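Local coordinates for beta-glucuronidase (Dictyoglomus thermophilum, PDB 6XXW), which probably hydrolyses beta-D-glucuronides and belongs to glycoside hydrolase family 2, at residues Lys315-Val320 / Ser345-Phe350; Leu22-Ser27 / Phe92-Ala97; Ser471-Ser476 / Ile561-Gly566; Phe514-Asp517 / Phe522-Glu525; Lys376-Gly381 / Asp422-Tyr427. All coordinates share one frame; numbering follows the deposited sequence.

Interaction 1 (Lys315-Val320 / Ser345-Phe350); sequences KGLDQV and SEEILF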
# COMPACT_ATOMS: atom_id res chain seq x y z
N LYS A 315 14.16 19.74 -2.66
CA LYS A 315 13.80 21.05 -2.13
C LYS A 315 13.57 22.10 -3.22
O LYS A 315 13.37 23.28 -2.90
CB LYS A 315 14.89 21.54 -1.16
CG LYS A 315 15.18 20.54 -0.02
CD LYS A 315 15.99 21.18 1.10
CE LYS A 315 15.10 21.76 2.20
NZ LYS A 315 13.95 20.87 2.58
N GLY A 316 13.59 21.70 -4.49
CA GLY A 316 13.47 22.67 -5.56
C GLY A 316 12.11 23.34 -5.57
O GLY A 316 11.08 22.71 -5.33
N LEU A 317 12.11 24.65 -5.86
CA LEU A 317 10.88 25.42 -6.02
C LEU A 317 10.01 24.84 -7.13
O LEU A 317 10.49 24.56 -8.23
CB LEU A 317 11.20 26.88 -6.35
CG LEU A 317 9.96 27.72 -6.64
CD1 LEU A 317 9.38 28.22 -5.35
CD2 LEU A 317 10.29 28.90 -7.55
N ASP A 318 8.71 24.69 -6.85
CA ASP A 318 7.75 24.26 -7.87
C ASP A 318 6.43 24.96 -7.61
O ASP A 318 5.80 24.72 -6.59
CB ASP A 318 7.57 22.75 -7.87
CG ASP A 318 6.47 22.29 -8.82
OD1 ASP A 318 6.28 22.94 -9.87
OD2 ASP A 318 5.81 21.28 -8.52
N GLN A 319 6.03 25.85 -8.52
CA GLN A 319 4.83 26.63 -8.24
C GLN A 319 3.58 25.78 -8.32
O GLN A 319 2.58 26.11 -7.67
CB GLN A 319 4.75 27.83 -9.19
CG GLN A 319 5.77 28.94 -8.84
CD GLN A 319 5.42 29.77 -7.59
OE1 GLN A 319 5.31 29.25 -6.48
NE2 GLN A 319 5.27 31.09 -7.78
N VAL A 320 3.60 24.69 -9.09
CA VAL A 320 2.46 23.76 -9.07
C VAL A 320 2.24 23.24 -7.65
O VAL A 320 1.13 23.28 -7.12
CB VAL A 320 2.68 22.62 -10.07
CG1 VAL A 320 1.66 21.52 -9.86
CG2 VAL A 320 2.63 23.15 -11.50
N SER A 345 11.15 29.89 0.10
CA SER A 345 11.24 30.76 -1.07
C SER A 345 10.31 31.96 -0.90
O SER A 345 9.24 31.87 -0.30
CB SER A 345 10.86 29.98 -2.32
OG SER A 345 9.49 29.63 -2.27
N GLU A 346 10.75 33.10 -1.46
CA GLU A 346 9.92 34.30 -1.47
C GLU A 346 8.58 34.02 -2.13
O GLU A 346 7.54 34.56 -1.71
CB GLU A 346 10.65 35.43 -2.21
CG GLU A 346 12.06 35.68 -1.69
CD GLU A 346 13.17 35.14 -2.60
OE1 GLU A 346 13.24 33.90 -2.82
OE2 GLU A 346 14.01 35.97 -3.06
N GLU A 347 8.58 33.17 -3.17
CA GLU A 347 7.35 32.78 -3.85
C GLU A 347 6.30 32.28 -2.87
O GLU A 347 5.12 32.64 -2.98
CB GLU A 347 7.68 31.70 -4.89
CG GLU A 347 8.33 32.23 -6.19
CD GLU A 347 9.85 32.44 -6.10
OE1 GLU A 347 10.45 32.21 -5.03
OE2 GLU A 347 10.44 32.84 -7.13
N ILE A 348 6.70 31.48 -1.88
CA ILE A 348 5.71 30.96 -0.94
C ILE A 348 5.13 32.08 -0.08
O ILE A 348 3.94 32.08 0.25
CB ILE A 348 6.33 29.83 -0.10
CG1 ILE A 348 6.36 28.54 -0.94
CG2 ILE A 348 5.54 29.62 1.21
CD1 ILE A 348 7.12 27.40 -0.25
N LEU A 349 5.95 33.08 0.27
CA LEU A 349 5.43 34.19 1.09
C LEU A 349 4.49 35.09 0.29
O LEU A 349 3.49 35.58 0.84
CB LEU A 349 6.59 35.01 1.68
CG LEU A 349 7.45 34.23 2.67
CD1 LEU A 349 8.43 35.17 3.33
CD2 LEU A 349 6.59 33.56 3.73
N PHE A 350 4.77 35.32 -1.00
CA PHE A 350 3.83 36.07 -1.83
C PHE A 350 2.49 35.34 -1.92
O PHE A 350 1.43 35.97 -1.90
CB PHE A 350 4.39 36.32 -3.23
CG PHE A 350 5.40 37.42 -3.29
CD1 PHE A 350 5.00 38.75 -3.20
CD2 PHE A 350 6.75 37.14 -3.42
CE1 PHE A 350 5.94 39.78 -3.25
CE2 PHE A 350 7.69 38.16 -3.46
CZ PHE A 350 7.28 39.48 -3.38
O HOH W 1 4.46 33.19 -5.76
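Leu317 reaches the first turn of helix 346-355 with both of its methyl groups, and each finds a different neighbour. CD1 rests on Ser345, 3.4 Å from its OG, while CD2 lies 3.9 Å from the carboxylate carbon CD of Glu347. The leucine CG stands anti to its own backbone N (chi1 175°), which sends the fork across the gap between the two segments. This is the tightly packed half of the contact, and its partners are themselves held. Ser345 is the N-cap of the helix: its OG accepts a weak bond from Ile348 N at 3.4 Å, while its backbone N is bonded to Glu308. The Glu347 chain crosses Leu317 at about a right angle, and its OE2 is hydrogen-bonded to Tyr23, which probably keeps the carboxylate from swinging off the leucine.

Gln319 makes the looser half. Its amide sits beside the aliphatic part of Glu347, with NE2 3.6 Å from CG, and is turned 88° from the carboxylate plane. The two polar groups do not bond directly; instead Gln319 NE2 gives a hydrogen to a water 3.0 Å away, and that water donates to Glu347 O at 2.9 Å. The amide OE1 is bonded to Asn322.

The contact thus illustrates how successive helices of a TIM barrel are joined at their starts. Asp318 caps helix 319-332 through a weak bond from Val320 N and forms a salt bridge with Arg313 of the second subunit. Ile348 packs on Asn322 and Phe326 of that helix, while Leu349 faces strand 358-362 and helix 385-402.

Interaction 2 (Leu22-Ser27 / Phe92-Ala97); sequences LYPKES and FLRVGA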
# COMPACT_ATOMS: atom_id res chain seq x y z
N LEU A 22 15.51 43.38 -3.23
CA LEU A 22 14.11 43.22 -3.56
C LEU A 22 13.92 42.06 -4.54
O LEU A 22 14.78 41.79 -5.38
CB LEU A 22 13.56 44.50 -4.18
CG LEU A 22 13.50 45.75 -3.30
CD1 LEU A 22 13.16 46.96 -4.15
CD2 LEU A 22 12.48 45.56 -2.19
N TYR A 23 12.79 41.40 -4.42
CA TYR A 23 12.44 40.33 -5.35
C TYR A 23 12.44 40.86 -6.79
O TYR A 23 11.85 41.91 -7.06
CB TYR A 23 11.07 39.77 -4.98
CG TYR A 23 10.70 38.54 -5.76
CD1 TYR A 23 11.20 37.29 -5.39
CD2 TYR A 23 9.86 38.62 -6.85
CE1 TYR A 23 10.86 36.14 -6.10
CE2 TYR A 23 9.51 37.48 -7.57
CZ TYR A 23 10.01 36.25 -7.19
OH TYR A 23 9.66 35.12 -7.90
N PRO A 24 13.08 40.16 -7.73
CA PRO A 24 13.15 40.65 -9.12
C PRO A 24 11.76 40.67 -9.75
O PRO A 24 11.10 39.64 -9.84
CB PRO A 24 14.07 39.64 -9.81
CG PRO A 24 14.84 38.98 -8.69
CD PRO A 24 13.88 38.94 -7.53
N LYS A 25 11.35 41.85 -10.22
CA LYS A 25 10.03 42.08 -10.79
C LYS A 25 10.16 42.94 -12.04
O LYS A 25 10.86 43.96 -12.01
CB LYS A 25 9.09 42.78 -9.80
CG LYS A 25 8.76 41.96 -8.56
CD LYS A 25 7.54 42.52 -7.85
CE LYS A 25 6.43 42.86 -8.84
NZ LYS A 25 5.20 43.34 -8.16
N GLU A 26 9.48 42.56 -13.11
CA GLU A 26 9.51 43.37 -14.31
C GLU A 26 8.66 44.62 -14.13
O GLU A 26 7.67 44.63 -13.38
CB GLU A 26 9.04 42.57 -15.52
N SER A 27 9.06 45.70 -14.80
CA SER A 27 8.25 46.91 -14.83
C SER A 27 8.57 47.67 -16.11
O SER A 27 9.34 47.21 -16.96
CB SER A 27 8.52 47.78 -13.59
OG SER A 27 9.76 48.46 -13.73
N PHE A 92 21.96 42.56 -12.79
CA PHE A 92 22.09 41.80 -11.55
C PHE A 92 21.85 40.33 -11.83
O PHE A 92 20.92 39.96 -12.56
CB PHE A 92 21.11 42.29 -10.48
CG PHE A 92 21.41 43.68 -9.97
CD1 PHE A 92 22.32 43.88 -8.94
CD2 PHE A 92 20.79 44.79 -10.52
CE1 PHE A 92 22.60 45.15 -8.46
CE2 PHE A 92 21.06 46.07 -10.06
CZ PHE A 92 21.96 46.25 -9.03
N LEU A 93 22.69 39.49 -11.24
CA LEU A 93 22.54 38.05 -11.31
C LEU A 93 22.15 37.57 -9.93
O LEU A 93 22.91 37.76 -8.98
CB LEU A 93 23.84 37.39 -11.77
CG LEU A 93 23.96 35.88 -11.68
CD1 LEU A 93 22.91 35.23 -12.54
CD2 LEU A 93 25.32 35.50 -12.16
N ARG A 94 20.97 36.96 -9.82
CA ARG A 94 20.40 36.55 -8.54
C ARG A 94 20.25 35.04 -8.49
O ARG A 94 19.75 34.42 -9.44
CB ARG A 94 19.05 37.25 -8.32
CG ARG A 94 18.14 36.61 -7.29
CD ARG A 94 18.45 37.13 -5.89
NE ARG A 94 18.24 38.57 -5.78
CZ ARG A 94 17.17 39.13 -5.21
NH1 ARG A 94 16.20 38.36 -4.71
NH2 ARG A 94 17.07 40.45 -5.16
N VAL A 95 20.68 34.44 -7.38
CA VAL A 95 20.48 33.01 -7.12
C VAL A 95 19.52 32.91 -5.94
O VAL A 95 19.82 33.43 -4.85
CB VAL A 95 21.80 32.28 -6.83
CG1 VAL A 95 21.53 30.79 -6.54
CG2 VAL A 95 22.76 32.44 -7.98
N GLY A 96 18.37 32.28 -6.16
CA GLY A 96 17.35 32.26 -5.12
C GLY A 96 17.80 31.49 -3.88
O GLY A 96 17.52 31.91 -2.76
N ALA A 97 18.47 30.36 -4.08
CA ALA A 97 19.01 29.56 -2.98
C ALA A 97 19.89 28.45 -3.54
O ALA A 97 19.58 27.87 -4.58
CB ALA A 97 17.88 28.95 -2.12
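A side-chain-to-backbone hydrogen bond, with a proline packed over the donor group, joins Arg94 of strand 90-99 to Leu22 and Pro24 in the irregular segment at the start of the chain. Arg94 NH2 donates to Leu22 O at 2.7 Å, but the bond is bent, with an N-H...O angle of 134°. The guanidinium nitrogen approaches from above the carbonyl plane, 48° out of it, and the oxygen in turn lies 28° out of the guanidinium plane. Pro24 meets the same group over a face: its CG stands 4.2 Å above the centre, and CD comes within 3.7 Å of Arg94 NH1. The proline is also pressed from its own segment, since CD lies 3.6 Å above the Tyr23 ring plane, toward the rim.

Strand 90-99 belongs to the antiparallel sheet of the sugar-binding domain, a jelly-roll-like beta-sandwich in family 2 glycoside hydrolases, and the chain turns a corner at Gly96, just beyond the arginine. Bends at chi2 and chi3 fold the Arg94 chain, after CG has left anti to the backbone N, and bring the guanidinium up to the N-terminal segment. Glu122, on the adjacent strand 121-124, forms a salt bridge with Arg94 NE, while Glu346 makes a long, weak ion pair with NH1; these carboxylates would be expected to stabilise the positive charge. Pro24 also packs on Val187 of strand 185-191, and Tyr23 O is bonded to Tyr276 of strand 273-280.

Interaction 3 (Ser471-Ser476 / Ile561-Gly566); sequences SWYTDS and ITRVVG
Tyr473 offers one ring face to its neighbour Trp472, whose CD1 lies over the centre 3.6 Å above the plane, and its hydroxyl edge to Arg563. At that edge Arg563 NH2 donates to Tyr473 OH over 3.0 Å, in a nearly straight bond of 165°. The hydroxyl lies in the plane of the guanidinium, although the two flat groups are turned 44° against each other. Tyr469 adds an edge-to-face ring contact to Tyr473. At the edge of the Trp472 indole, and in its plane, sits a water that accepts from Trp472 NE1 at 2.9 Å and from Arg563 NH1, also at 2.9 Å, making a second, indirect route between the loops.

The guanidinium is gripped by several partners. NH1 bonds back to Thr562 O at 3.0 Å, from above that carbonyl's plane, and NE forms a salt bridge with Asp175; a bend at chi2 (-72°) turns the arginine chain to meet them. Tyr473 OH has a second basic neighbour, Lys569 NZ, to which it is hydrogen-bonded. Together these contacts show how a small interface can fix the rotation of a planar cation.

Both segments are irregular loops that follow barrel strands, 463-467 and 544-550. Such loops, at the C-terminal ends of the strands, line the active site in TIM-barrel glycoside hydrolases. A bound Tris molecule, probably from the crystallisation liquor, lies about 3 Å from the Tyr473 side chain, consistent with a pocket here.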
# COMPACT_ATOMS: atom_id res chain seq x y z
N SER A 471 3.35 9.56 23.97
CA SER A 471 2.82 8.30 23.43
C SER A 471 3.45 7.93 22.08
O SER A 471 3.16 6.83 21.57
CB SER A 471 1.29 8.30 23.29
OG SER A 471 0.88 8.80 22.02
N TRP A 472 4.31 8.78 21.50
CA TRP A 472 5.06 8.42 20.30
C TRP A 472 6.53 8.17 20.64
O TRP A 472 6.99 7.02 20.58
CB TRP A 472 4.93 9.48 19.19
CG TRP A 472 5.60 8.96 17.94
CD1 TRP A 472 6.87 9.24 17.50
CD2 TRP A 472 5.07 7.98 17.04
NE1 TRP A 472 7.15 8.52 16.36
CE2 TRP A 472 6.07 7.73 16.06
CE3 TRP A 472 3.85 7.29 16.95
CZ2 TRP A 472 5.88 6.83 15.01
CZ3 TRP A 472 3.65 6.39 15.89
CH2 TRP A 472 4.67 6.18 14.93
N TYR A 473 7.30 9.21 20.96
CA TYR A 473 8.72 8.98 21.27
C TYR A 473 8.92 8.49 22.70
O TYR A 473 9.93 7.85 22.99
CB TYR A 473 9.54 10.26 21.06
CG TYR A 473 9.76 10.59 19.60
CD1 TYR A 473 10.39 9.68 18.75
CD2 TYR A 473 9.35 11.80 19.06
CE1 TYR A 473 10.59 9.97 17.39
CE2 TYR A 473 9.55 12.11 17.73
CZ TYR A 473 10.17 11.19 16.90
OH TYR A 473 10.37 11.50 15.57
N THR A 474 7.99 8.81 23.60
CA THR A 474 7.97 8.29 24.96
C THR A 474 6.68 7.51 25.17
O THR A 474 5.66 7.80 24.55
CB THR A 474 8.09 9.43 25.99
OG1 THR A 474 7.10 10.43 25.73
CG2 THR A 474 9.47 10.07 25.92
N ASP A 475 6.74 6.49 26.04
CA ASP A 475 5.59 5.61 26.28
C ASP A 475 4.94 5.18 24.97
O ASP A 475 3.72 5.25 24.79
CB ASP A 475 4.58 6.28 27.20
CG ASP A 475 5.21 6.75 28.50
OD1 ASP A 475 5.60 5.90 29.32
OD2 ASP A 475 5.34 7.98 28.69
N SER A 476 5.78 4.74 24.04
CA SER A 476 5.36 4.47 22.67
C SER A 476 4.19 3.50 22.62
O SER A 476 4.29 2.38 23.14
CB SER A 476 6.54 3.91 21.88
OG SER A 476 7.68 4.72 22.07
N ILE A 561 17.13 3.32 10.80
CA ILE A 561 16.10 2.33 11.11
C ILE A 561 14.86 2.94 11.73
O ILE A 561 13.86 2.24 11.93
CB ILE A 561 16.65 1.22 12.03
CG1 ILE A 561 17.19 1.80 13.35
CG2 ILE A 561 17.74 0.39 11.31
CD1 ILE A 561 17.42 0.72 14.41
N THR A 562 14.88 4.25 12.04
CA THR A 562 13.71 4.94 12.56
C THR A 562 12.94 5.73 11.50
O THR A 562 11.96 6.41 11.84
CB THR A 562 14.13 5.89 13.69
OG1 THR A 562 15.06 6.86 13.18
CG2 THR A 562 14.80 5.12 14.83
N ARG A 563 13.32 5.64 10.23
CA ARG A 563 12.69 6.46 9.19
C ARG A 563 12.27 5.57 8.03
O ARG A 563 13.12 5.02 7.31
CB ARG A 563 13.64 7.57 8.75
CG ARG A 563 13.78 8.68 9.82
CD ARG A 563 12.48 9.50 9.87
NE ARG A 563 12.46 10.54 10.91
CZ ARG A 563 11.88 10.39 12.11
NH1 ARG A 563 11.30 9.23 12.43
NH2 ARG A 563 11.90 11.38 12.98
N VAL A 564 10.96 5.45 7.82
CA VAL A 564 10.39 4.48 6.85
C VAL A 564 10.33 5.20 5.51
O VAL A 564 9.29 5.66 5.06
CB VAL A 564 9.03 3.96 7.31
CG1 VAL A 564 8.57 2.79 6.45
CG2 VAL A 564 9.08 3.58 8.79
N VAL A 565 11.49 5.27 4.85
CA VAL A 565 11.73 6.12 3.67
C VAL A 565 11.27 7.54 3.98
O VAL A 565 10.29 8.04 3.41
CB VAL A 565 11.04 5.57 2.40
CG1 VAL A 565 11.60 6.27 1.18
CG2 VAL A 565 11.26 4.07 2.28
N GLY A 566 11.99 8.21 4.89
CA GLY A 566 11.65 9.56 5.29
C GLY A 566 10.74 9.61 6.50
O GLY A 566 10.48 8.61 7.19
O HOH W 2 9.28 8.41 14.39

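Interaction 4 (Phe514-Asp517 / Phe522-Glu525); sequences FHSD and FTEE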
# COMPACT_ATOMS: atom_id res chain seq x y z
N PHE A 514 -1.90 1.67 6.17
CA PHE A 514 -1.76 0.90 7.40
C PHE A 514 -2.91 1.27 8.33
O PHE A 514 -3.01 2.42 8.77
CB PHE A 514 -0.42 1.18 8.09
CG PHE A 514 0.72 0.35 7.55
CD1 PHE A 514 0.77 -0.01 6.21
CD2 PHE A 514 1.75 -0.05 8.39
CE1 PHE A 514 1.83 -0.77 5.73
CE2 PHE A 514 2.81 -0.81 7.91
CZ PHE A 514 2.85 -1.17 6.58
N HIS A 515 -3.77 0.29 8.65
CA HIS A 515 -4.93 0.49 9.51
C HIS A 515 -4.91 -0.52 10.64
O HIS A 515 -4.54 -1.68 10.42
CB HIS A 515 -6.25 0.30 8.75
CG HIS A 515 -6.55 1.39 7.76
ND1 HIS A 515 -7.19 2.56 8.11
CD2 HIS A 515 -6.33 1.47 6.42
CE1 HIS A 515 -7.34 3.31 7.04
NE2 HIS A 515 -6.83 2.67 6.00
N SER A 516 -5.37 -0.11 11.83
CA SER A 516 -5.64 -1.13 12.84
C SER A 516 -6.65 -0.63 13.86
O SER A 516 -6.76 0.58 14.12
CB SER A 516 -4.37 -1.58 13.56
OG SER A 516 -4.02 -0.65 14.58
N ASP A 517 -7.39 -1.58 14.44
CA ASP A 517 -8.10 -1.37 15.68
C ASP A 517 -7.85 -2.58 16.58
O ASP A 517 -7.94 -3.73 16.12
CB ASP A 517 -9.61 -1.17 15.50
CG ASP A 517 -10.26 -0.68 16.78
OD1 ASP A 517 -10.05 0.51 17.13
OD2 ASP A 517 -10.94 -1.48 17.45
N PHE A 522 2.14 3.69 13.72
CA PHE A 522 2.36 3.72 12.27
C PHE A 522 1.06 3.52 11.49
O PHE A 522 1.09 3.54 10.26
CB PHE A 522 3.42 2.71 11.79
CG PHE A 522 4.83 3.08 12.22
CD1 PHE A 522 5.38 2.53 13.37
CD2 PHE A 522 5.59 3.98 11.48
CE1 PHE A 522 6.68 2.88 13.79
CE2 PHE A 522 6.90 4.33 11.89
CZ PHE A 522 7.43 3.78 13.05
N THR A 523 -0.08 3.38 12.16
CA THR A 523 -1.35 3.30 11.45
C THR A 523 -1.99 4.68 11.35
O THR A 523 -1.69 5.59 12.13
CB THR A 523 -2.31 2.33 12.15
OG1 THR A 523 -2.63 2.83 13.45
CG2 THR A 523 -1.64 0.95 12.31
N GLU A 524 -2.89 4.84 10.38
CA GLU A 524 -3.64 6.08 10.26
C GLU A 524 -4.51 6.32 11.49
O GLU A 524 -4.69 7.48 11.90
CB GLU A 524 -4.49 6.07 8.98
CG GLU A 524 -3.68 5.90 7.70
CD GLU A 524 -4.49 6.21 6.43
OE1 GLU A 524 -5.39 7.08 6.50
OE2 GLU A 524 -4.22 5.59 5.38
N GLU A 525 -5.04 5.25 12.09
CA GLU A 525 -5.87 5.39 13.28
C GLU A 525 -5.07 5.97 14.44
O GLU A 525 -5.56 6.85 15.16
CB GLU A 525 -6.46 4.04 13.68
CG GLU A 525 -7.68 3.64 12.84
CD GLU A 525 -7.29 3.11 11.47
OE1 GLU A 525 -6.08 2.86 11.24
OE2 GLU A 525 -8.19 2.94 10.62
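His515 and Glu525 share a short, straight hydrogen bond: ND1 donates to OE2 over 2.7 Å at 169°, with the oxygen in the imidazole plane and using its syn lone pair. The other carboxylate oxygen, OE1, takes the backbone N of Ser516 at 3.1 Å, met from well above the carboxylate plane (68° out of it). One side chain thus holds both a ring and the backbone beside it, its chain bent at chi2 to reach them. Replacing Glu525 by an alanine would probably leave His515 ND1 and Ser516 N without their acceptor and the imidazole less firmly fixed in rotation. A third bond, Glu524 N to Phe514 O at 2.9 Å and 164°, joins segment 514-517 to the first turn of helix 524-538.

Packing around these is close. Thr523 CA makes a CA-H...O contact with Phe514 O at 3.3 Å, its CG2 lies 3.9 Å from Ser516 CB, and Phe514 CB rests 3.5 Å from Phe522 O. Thr523 is the N-cap of the helix, its OG1 bonded to Tyr526 N and to Leu520 O.

The whole is a helix start strapped to the loop that precedes it, after strand 501-505. Glu525 OE2 is also bonded to His583 of the fourth subunit, while His515 NE2 and Glu524 OE2 bond reciprocally to Glu524 and His515 of that subunit. Within the chain, His515 and Glu525 both pack on Met580 of helix 580-591.

Interaction 5 (Lys376-Gly381 / Asp422-Tyr427); sequences KVFTEG and DGAEEY
Phe378 and Tyr427 leave their backbones by different turns: CG of the phenylalanine stands anti to its carbonyl carbon (chi1 -68°), that of the tyrosine anti to its backbone N (chi1 -179°). The two rings are thereby brought together as a T-shaped, edge-to-face pair, between a TIM-barrel loop and the start of helix 422-438. Their centroids lie 5.2 Å apart and their planes at 65°. Phe378 CE1 does the touching, 3.7 Å from Tyr427 CG and over the tyrosine face toward its rim. One face of the Phe378 ring is also used, by Ala424 CB, which sits 3.9 Å from the centroid in a CH-pi contact. In this worked example one ring serves two partners, giving an edge to an aromatic and a face to a methyl.

A leucine in place of Phe378 has no ring edge to present, and would probably leave the Tyr427 face without its aromatic mate and Ala424 CB less well packed.

Phe378 is the centre of an inverse gamma turn, and its N and that of Val377 are bonded to the carboxylate of Glu421, the residue before Asp422. Tyr427 OH is bonded to His391 of helix 385-402, and both aromatic side chains touch Val383. Gly423 suits the close approach of the backbones, since a side chain there would run into Phe378 O. That carbonyl instead accepts from a water at 3.0 Å, which in turn accepts from Gly423 N at 3.1 Å.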
# COMPACT_ATOMS: atom_id res chain seq x y z
N LYS A 376 27.97 18.19 24.74
CA LYS A 376 27.51 19.57 24.76
C LYS A 376 27.62 20.19 23.37
O LYS A 376 28.55 19.89 22.61
CB LYS A 376 28.29 20.39 25.79
CG LYS A 376 28.38 19.66 27.13
CD LYS A 376 28.06 20.57 28.32
CE LYS A 376 27.65 19.75 29.56
NZ LYS A 376 26.24 19.22 29.48
N VAL A 377 26.65 21.03 23.06
CA VAL A 377 26.52 21.64 21.74
C VAL A 377 27.09 23.05 21.73
O VAL A 377 27.74 23.45 20.77
CB VAL A 377 25.04 21.63 21.30
CG1 VAL A 377 24.84 22.51 20.07
CG2 VAL A 377 24.57 20.22 21.05
N PHE A 378 26.83 23.82 22.79
CA PHE A 378 27.22 25.22 22.85
C PHE A 378 28.57 25.28 23.56
O PHE A 378 28.68 25.57 24.75
CB PHE A 378 26.14 26.04 23.53
CG PHE A 378 24.88 26.12 22.72
CD1 PHE A 378 24.71 27.15 21.80
CD2 PHE A 378 23.92 25.14 22.81
CE1 PHE A 378 23.56 27.21 21.02
CE2 PHE A 378 22.76 25.20 22.03
CZ PHE A 378 22.59 26.24 21.14
N THR A 379 29.61 24.98 22.79
CA THR A 379 30.92 24.75 23.35
C THR A 379 31.95 24.92 22.24
O THR A 379 31.63 24.84 21.04
CB THR A 379 31.00 23.36 23.99
OG1 THR A 379 32.19 23.24 24.77
CG2 THR A 379 30.93 22.24 22.93
N GLU A 380 33.18 25.20 22.65
CA GLU A 380 34.28 25.26 21.70
C GLU A 380 34.34 23.96 20.92
O GLU A 380 34.26 22.88 21.49
CB GLU A 380 35.60 25.50 22.44
CG GLU A 380 35.71 26.89 23.06
CD GLU A 380 34.94 26.99 24.38
OE1 GLU A 380 34.55 25.94 24.92
OE2 GLU A 380 34.75 28.12 24.87
N GLY A 381 34.45 24.07 19.60
CA GLY A 381 34.44 22.92 18.74
C GLY A 381 33.13 22.70 18.02
O GLY A 381 33.12 22.12 16.92
N ASP A 422 24.08 25.90 29.71
CA ASP A 422 24.49 27.25 30.12
C ASP A 422 24.88 28.11 28.92
O ASP A 422 24.50 29.28 28.83
CB ASP A 422 25.66 27.17 31.10
CG ASP A 422 25.22 26.80 32.50
OD1 ASP A 422 25.65 27.48 33.46
OD2 ASP A 422 24.46 25.82 32.65
N GLY A 423 25.68 27.55 28.01
CA GLY A 423 26.13 28.27 26.83
C GLY A 423 25.01 28.69 25.88
O GLY A 423 25.19 29.64 25.11
N ALA A 424 23.86 28.01 25.93
CA ALA A 424 22.75 28.39 25.05
C ALA A 424 22.15 29.72 25.47
O ALA A 424 21.58 30.43 24.63
CB ALA A 424 21.66 27.32 25.06
N GLU A 425 22.27 30.09 26.74
CA GLU A 425 21.61 31.31 27.20
C GLU A 425 22.26 32.54 26.57
O GLU A 425 21.57 33.39 25.99
CB GLU A 425 21.63 31.39 28.73
CG GLU A 425 20.95 32.65 29.25
CD GLU A 425 20.50 32.53 30.69
OE1 GLU A 425 20.93 31.59 31.38
OE2 GLU A 425 19.71 33.38 31.15
N GLU A 426 23.59 32.64 26.65
CA GLU A 426 24.26 33.81 26.09
C GLU A 426 24.12 33.83 24.57
O GLU A 426 23.91 34.90 23.97
CB GLU A 426 25.74 33.82 26.48
N TYR A 427 24.24 32.66 23.94
CA TYR A 427 24.06 32.56 22.50
C TYR A 427 22.71 33.15 22.07
O TYR A 427 22.65 34.04 21.21
CB TYR A 427 24.19 31.10 22.05
CG TYR A 427 24.03 30.87 20.57
CD1 TYR A 427 22.77 30.77 19.99
CD2 TYR A 427 25.13 30.75 19.74
CE1 TYR A 427 22.62 30.55 18.64
CE2 TYR A 427 24.99 30.53 18.39
CZ TYR A 427 23.73 30.44 17.84
OH TYR A 427 23.58 30.23 16.48
O HOH W 3 27.04 24.90 27.14

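The five contacts fall into two touching pairs and one outlier. Interactions 1 and 2, with centres 14 Å apart, meet where Glu347 OE2 lies 2.5 Å from Tyr23 OH, a probable hydrogen bond that joins the barrel to the N-terminal segment; both contacts also reach the second subunit. Interactions 3 and 4, likewise 14 Å apart, touch through Trp472 CH2 and Phe522 N at 3.7 Å, with interaction 4 nested in the loop that interaction 3 closes; both reach the third subunit. Interaction 5 stands apart, its centre 28 Å from that of interaction 3. A Tris about 3 Å from the Tyr473 side chain and about 5 Å from that of Ser516 is consistent with a pocket there, though it may only reflect the crystallisation liquor.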